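Local atomic coordinates of coatomer subunit delta (Saccharomyces cerevisiae, PDB entry 5FJZ), a protein that is a subunit of coatomer, which probably drives vesicle budding from Golgi membranes and retrograde Golgi-to-ER transport, and interacts with the tethering factor subunit Dsl1. Residues A[111-114]-A[115-119]. Numbering follows the deposited sequence.
Sequences KVAP and AEDDS
Pro-114 and Asp-117 close a type II beta turn where strand 104-113 of the mu-homology domain gives way to the loop leading to strand 123-131. The backbone evidence is a weak hydrogen bond from Asp-117 N to Pro-114 O, 3.3 Å long with an N-H...O angle of 145°. Ala-115 and Glu-116 are the corner residues; Glu-116 has the positive phi expected at the third position of a type II turn. A water reinforces the closure, donating to Pro-114 O at 2.8 Å and to Asp-117 O.

The side chain of Asp-117 turns back over the strand end: CG stands anti to the backbone N (chi1 179°), which lays the carboxylate against Pro-114 and Ala-113. Asp-117 OD2 comes within 3.6 Å of Pro-114 CD, while Asp-117 CG lies 3.9 Å from Ala-113 CB, both van der Waals contacts. Asp-117 OD1 instead faces onward along the loop, accepting from Ser-119 N at 2.9 Å and 168°, an Asx turn, and from Ser-119 OG at 2.8 Å, which comes from the syn side but tilted out of the carboxylate plane. With an alanine in place of Asp-117, Ser-119 N and OG would probably lose their shared acceptor and Pro-114 CD part of its cover, since CB would stay.

Ala-113 also bonds through its backbone to Ser-36 of strand 33-46, and Pro-114 packs on Pro-114 of the second subunit. The turn lies within the region that interacts with DSL1. Chemically, one carboxylate does two jobs: its OD2 side packs on aliphatic carbon, and the two donors of Ser-119 on OD1 probably restrict its rotation, tying the beta turn to the Asx turn that follows.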
ATOM      1  N   LYS A 111     -11.877  12.742 -13.352  1.00 15.34           N
ATOM      2  CA  LYS A 111     -11.749  14.129 -13.778  1.00 15.94           C
ATOM      3  C   LYS A 111     -11.172  14.904 -12.663  1.00 15.07           C
ATOM      4  O   LYS A 111     -11.443  14.623 -11.469  1.00 14.34           O
ATOM      5  CB  LYS A 111     -13.116  14.695 -14.206  1.00 17.59           C
ATOM      6  CG  LYS A 111     -12.935  16.111 -14.637  1.00 22.58           C
ATOM      7  CD  LYS A 111     -14.046  16.596 -15.529  1.00 22.83           C
ATOM      8  CE  LYS A 111     -13.881  18.068 -15.822  1.00 24.48           C
ATOM      9  NZ  LYS A 111     -15.102  18.468 -16.506  1.00 26.57           N
ATOM     10  N   VAL A 112     -10.336  15.872 -13.034  1.00 15.97           N
ATOM     11  CA  VAL A 112      -9.659  16.715 -12.117  1.00 16.81           C
ATOM     12  C   VAL A 112     -10.090  18.169 -12.279  1.00 18.93           C
ATOM     13  O   VAL A 112     -10.440  18.636 -13.375  1.00 19.60           O
ATOM     14  CB  VAL A 112      -8.121  16.636 -12.142  1.00 17.73           C
ATOM     15  CG1 VAL A 112      -7.595  15.210 -11.959  1.00 17.64           C
ATOM     16  CG2 VAL A 112      -7.503  17.398 -13.290  1.00 20.42           C
ATOM     17  N   ALA A 113      -9.918  18.918 -11.217  1.00 18.51           N
ATOM     18  CA  ALA A 113     -10.136  20.369 -11.329  1.00 18.34           C
ATOM     19  C   ALA A 113      -9.138  21.078 -10.463  1.00 18.23           C
ATOM     20  O   ALA A 113      -8.616  20.532  -9.427  1.00 16.50           O
ATOM     21  CB  ALA A 113     -11.588  20.716 -11.008  1.00 16.84           C
ATOM     22  N   PRO A 114      -8.682  22.265 -10.913  1.00 15.08           N
ATOM     23  CA  PRO A 114      -7.587  22.983 -10.277  1.00 15.26           C
ATOM     24  C   PRO A 114      -8.032  23.995  -9.155  1.00 16.41           C
ATOM     25  O   PRO A 114      -9.170  23.951  -8.714  1.00 17.66           O
ATOM     26  CB  PRO A 114      -6.961  23.708 -11.491  1.00 16.06           C
ATOM     27  CG  PRO A 114      -8.181  24.112 -12.238  1.00 15.19           C
ATOM     28  CD  PRO A 114      -9.116  22.978 -12.168  1.00 17.60           C
ATOM     29  N   ALA A 115      -7.129  24.847  -8.773  1.00 17.81           N
ATOM     30  CA  ALA A 115      -7.353  25.839  -7.724  1.00 18.32           C
ATOM     31  C   ALA A 115      -8.536  26.743  -8.124  1.00 19.96           C
ATOM     32  O   ALA A 115      -8.746  27.022  -9.314  1.00 18.71           O
ATOM     33  CB  ALA A 115      -6.129  26.610  -7.504  1.00 17.26           C
ATOM     34  N   GLU A 116      -9.366  27.012  -7.152  1.00 22.28           N
ATOM     35  CA  GLU A 116     -10.517  27.932  -7.271  1.00 21.81           C
ATOM     36  C   GLU A 116     -11.628  27.430  -8.232  1.00 25.52           C
ATOM     37  O   GLU A 116     -12.449  28.205  -8.647  1.00 26.18           O
ATOM     38  CB  GLU A 116     -10.033  29.299  -7.714  1.00 21.94           C
ATOM     39  CG  GLU A 116      -8.862  29.813  -6.930  1.00 24.73           C
ATOM     40  CD  GLU A 116      -8.732  31.322  -7.156  1.00 36.89           C
ATOM     41  OE1 GLU A 116      -8.380  31.693  -8.260  1.00 36.48           O
ATOM     42  OE2 GLU A 116      -9.078  32.131  -6.273  1.00 38.91           O
ATOM     43  N   ASP A 117     -11.681  26.126  -8.553  1.00 24.17           N
ATOM     44  CA  ASP A 117     -12.707  25.612  -9.436  1.00 25.02           C
ATOM     45  C   ASP A 117     -13.585  24.664  -8.646  1.00 24.66           C
ATOM     46  O   ASP A 117     -13.046  23.677  -8.094  1.00 23.81           O
ATOM     47  CB  ASP A 117     -12.018  24.894 -10.593  1.00 29.47           C
ATOM     48  CG  ASP A 117     -12.981  24.292 -11.590  1.00 30.54           C
ATOM     49  OD1 ASP A 117     -14.162  23.989 -11.236  1.00 30.03           O
ATOM     50  OD2 ASP A 117     -12.524  24.083 -12.735  1.00 28.95           O
ATOM     51  N   ASP A 118     -14.885  24.966  -8.541  1.00 24.25           N
ATOM     52  CA  ASP A 118     -15.808  24.220  -7.697  1.00 24.51           C
ATOM     53  C   ASP A 118     -16.680  23.250  -8.442  1.00 23.68           C
ATOM     54  O   ASP A 118     -17.620  22.662  -7.846  1.00 23.55           O
ATOM     55  CB  ASP A 118     -16.674  25.159  -6.803  1.00 29.51           C
ATOM     56  CG  ASP A 118     -17.546  26.128  -7.621  1.00 33.15           C
ATOM     57  OD1 ASP A 118     -17.873  25.798  -8.771  1.00 35.34           O
ATOM     58  OD2 ASP A 118     -17.850  27.230  -7.105  1.00 36.77           O
ATOM     59  N   SER A 119     -16.403  23.024  -9.722  1.00 22.03           N
ATOM     60  CA  SER A 119     -17.314  22.235 -10.520  1.00 25.70           C
ATOM     61  C   SER A 119     -17.496  20.803 -10.077  1.00 26.68           C
ATOM     62  O   SER A 119     -18.596  20.197 -10.273  1.00 21.27           O
ATOM     63  CB  SER A 119     -16.958  22.309 -12.030  1.00 32.36           C
ATOM     64  OG  SER A 119     -15.663  21.808 -12.239  1.00 34.78           O
TER
HETATM   65  O   HOH W   1     -10.952  22.036  -7.695  1.00 14.90           O